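PDB 1O1Y: conserved hypothetical protein TM1158 from Thermotoga maritima, which is a putative class I glutamine amidotransferase that probably hydrolyses glutamine to release ammonia for transfer to an acceptor. Local coordinates for residues R19-E24 / G66-Y71. Residues are numbered along the deposited sequence; the frame is centred on the assembly and turned at random.
Sequences RHVEIE and GYMGAY
Met-68, a selenomethionine here, lies obliquely against His-20, its SE 3.8 Å from His-20 CB. The same SE is 4.7 Å from the centroid of the His-20 imidazole, 34° off the ring normal. The chain gets there by turning about its CB-CG bond (chi2 93°), and its methyl CE then meets the carbonyl O of His-20 and lies over one face of the Tyr-67 ring, near its rim. A long, flexible side chain suits this place because it can bend to touch both the imidazole and Val-21. The imidazole is fixed from both nitrogens: ND1 bonds to the carbonyl of Gly-65 and NE2 to Glu-82 on helix 78-92. Val-21 adds an apolar branch. With CG1 anti to the backbone N (chi1 179°), its CG2 is directed at the other loop, 3.8 Å from Tyr-67 CE2 and 4.1 Å from Met-68 CE. Glu-24, the last residue of a type I turn begun by Val-21, extends its carboxylate toward Gly-66. OE1 stops 3.5 Å from Gly-66 N, which instead donates to OD3 of the oxidised cysteine at position 100, while OE2 bonds weakly to Tyr-200 OH. Gly-66 has an extended backbone with positive phi, which suits glycine, and no side chain to crowd His-20 CB. These loops follow parallel strands 14-18 and 60-63 of a flavodoxin-like sheet, and the Gly-66 N bond is consistent with an oxyanion hole beside the nucleophile of class I amidotransferases. Van der Waals contacts and a selenium-imidazole approach therefore join the loops, while the imidazole nitrogens of His-20 and the amide N of Gly-66 have partners outside the two segments.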
loop_
_atom_site.group_PDB
_atom_site.type_symbol
_atom_site.label_atom_id
_atom_site.label_comp_id
_atom_site.label_asym_id
_atom_site.label_seq_id
_atom_site.Cartn_x
_atom_site.Cartn_y
_atom_site.Cartn_z
ATOM N N ARG A 19 1.869 -0.850 -10.366
ATOM C CA ARG A 19 2.861 -1.772 -9.834
ATOM C C ARG A 19 4.299 -1.400 -10.233
ATOM O O ARG A 19 4.604 -1.143 -11.394
ATOM C CB ARG A 19 2.539 -3.176 -10.325
ATOM C CG ARG A 19 3.569 -4.256 -9.794
ATOM C CD ARG A 19 3.136 -5.681 -10.015
ATOM N NE ARG A 19 2.944 -5.956 -11.449
ATOM C CZ ARG A 19 2.495 -7.099 -11.960
ATOM N NH1 ARG A 19 2.356 -8.177 -11.200
ATOM N NH2 ARG A 19 2.264 -7.198 -13.262
ATOM N N HIS A 20 5.161 -1.337 -9.235
ATOM C CA HIS A 20 6.561 -0.993 -9.447
ATOM C C HIS A 20 7.513 -2.161 -9.551
ATOM O O HIS A 20 8.548 -2.061 -10.208
ATOM C CB HIS A 20 6.979 -0.185 -8.287
ATOM C CG HIS A 20 6.184 1.055 -8.129
ATOM N ND1 HIS A 20 5.639 1.433 -6.923
ATOM C CD2 HIS A 20 5.724 1.934 -9.051
ATOM C CE1 HIS A 20 5.006 2.588 -7.080
ATOM N NE2 HIS A 20 5.053 2.919 -8.362
ATOM N N VAL A 21 7.159 -3.252 -8.884
ATOM C CA VAL A 21 7.998 -4.438 -8.796
ATOM C C VAL A 21 7.069 -5.609 -8.986
ATOM O O VAL A 21 6.069 -5.676 -8.285
ATOM C CB VAL A 21 8.661 -4.524 -7.400
ATOM C CG1 VAL A 21 9.503 -5.760 -7.289
ATOM C CG2 VAL A 21 9.576 -3.272 -7.160
ATOM N N GLU A 22 7.396 -6.514 -9.911
ATOM C CA GLU A 22 6.446 -7.561 -10.306
ATOM C C GLU A 22 5.959 -8.412 -9.126
ATOM O O GLU A 22 4.764 -8.704 -9.013
ATOM C CB GLU A 22 7.034 -8.454 -11.378
ATOM C CG GLU A 22 6.041 -9.486 -11.890
ATOM C CD GLU A 22 6.571 -10.245 -13.085
ATOM O OE1 GLU A 22 7.752 -10.036 -13.471
ATOM O OE2 GLU A 22 5.794 -11.055 -13.639
ATOM N N ILE A 23 6.890 -8.757 -8.236
ATOM C CA ILE A 23 6.585 -9.551 -7.035
ATOM C C ILE A 23 5.724 -8.805 -6.034
ATOM O O ILE A 23 4.961 -9.412 -5.280
ATOM C CB ILE A 23 7.937 -9.974 -6.359
ATOM C CG1 ILE A 23 8.635 -11.012 -7.238
ATOM C CG2 ILE A 23 7.749 -10.472 -4.949
ATOM C CD1 ILE A 23 7.979 -12.352 -7.256
ATOM N N GLU A 24 5.877 -7.500 -6.006
ATOM C CA GLU A 24 5.170 -6.667 -5.065
ATOM C C GLU A 24 3.857 -6.255 -5.715
ATOM O O GLU A 24 3.598 -5.096 -6.035
ATOM C CB GLU A 24 6.025 -5.515 -4.572
ATOM C CG GLU A 24 7.326 -6.071 -3.968
ATOM C CD GLU A 24 8.336 -5.038 -3.459
ATOM O OE1 GLU A 24 7.935 -3.926 -3.079
ATOM O OE2 GLU A 24 9.549 -5.384 -3.390
ATOM N N GLY A 66 7.522 -0.452 -3.412
ATOM C CA GLY A 66 8.723 -0.610 -4.176
ATOM C C GLY A 66 9.910 0.042 -3.458
ATOM O O GLY A 66 9.771 0.728 -2.455
ATOM N N TYR A 67 11.090 -0.159 -4.001
ATOM C CA TYR A 67 12.321 0.282 -3.342
ATOM C C TYR A 67 12.739 1.690 -3.792
ATOM O O TYR A 67 13.668 2.268 -3.207
ATOM C CB TYR A 67 13.454 -0.708 -3.666
ATOM C CG TYR A 67 13.618 -0.925 -5.108
ATOM C CD1 TYR A 67 14.263 0.024 -5.902
ATOM C CD2 TYR A 67 13.153 -2.088 -5.723
ATOM C CE1 TYR A 67 14.395 -0.158 -7.251
ATOM C CE2 TYR A 67 13.278 -2.271 -7.079
ATOM C CZ TYR A 67 13.914 -1.308 -7.850
ATOM O OH TYR A 67 14.084 -1.465 -9.215
HETATM N N MSE A 68 12.082 2.246 -4.822
HETATM C CA MSE A 68 12.459 3.574 -5.350
HETATM C C MSE A 68 12.190 4.624 -4.272
HETATM O O MSE A 68 11.230 4.505 -3.528
HETATM C CB MSE A 68 11.627 3.970 -6.572
HETATM C CG MSE A 68 11.698 3.055 -7.777
HETATM SE SE MSE A 68 10.196 1.783 -7.592
HETATM C CE MSE A 68 11.009 0.343 -8.579
ATOM N N GLY A 69 13.019 5.660 -4.221
ATOM C CA GLY A 69 12.768 6.770 -3.327
ATOM C C GLY A 69 11.770 7.730 -3.956
ATOM O O GLY A 69 11.741 7.890 -5.182
ATOM N N ALA A 70 11.000 8.423 -3.117
ATOM C CA ALA A 70 9.990 9.352 -3.592
ATOM C C ALA A 70 10.546 10.545 -4.353
ATOM O O ALA A 70 9.811 11.160 -5.084
ATOM C CB ALA A 70 9.131 9.847 -2.404
ATOM N N TYR A 71 11.817 10.914 -4.167
ATOM C CA TYR A 71 12.427 12.019 -4.868
ATOM C C TYR A 71 13.330 11.537 -5.988
ATOM O O TYR A 71 14.130 12.314 -6.486
ATOM C CB TYR A 71 13.278 12.866 -3.915
ATOM C CG TYR A 71 12.452 13.429 -2.781
ATOM C CD1 TYR A 71 12.531 12.889 -1.507
ATOM C CD2 TYR A 71 11.554 14.453 -3.010
ATOM C CE1 TYR A 71 11.745 13.394 -0.469
ATOM C CE2 TYR A 71 10.762 14.990 -1.964
ATOM C CZ TYR A 71 10.875 14.436 -0.706
ATOM O OH TYR A 71 10.124 14.916 0.297
#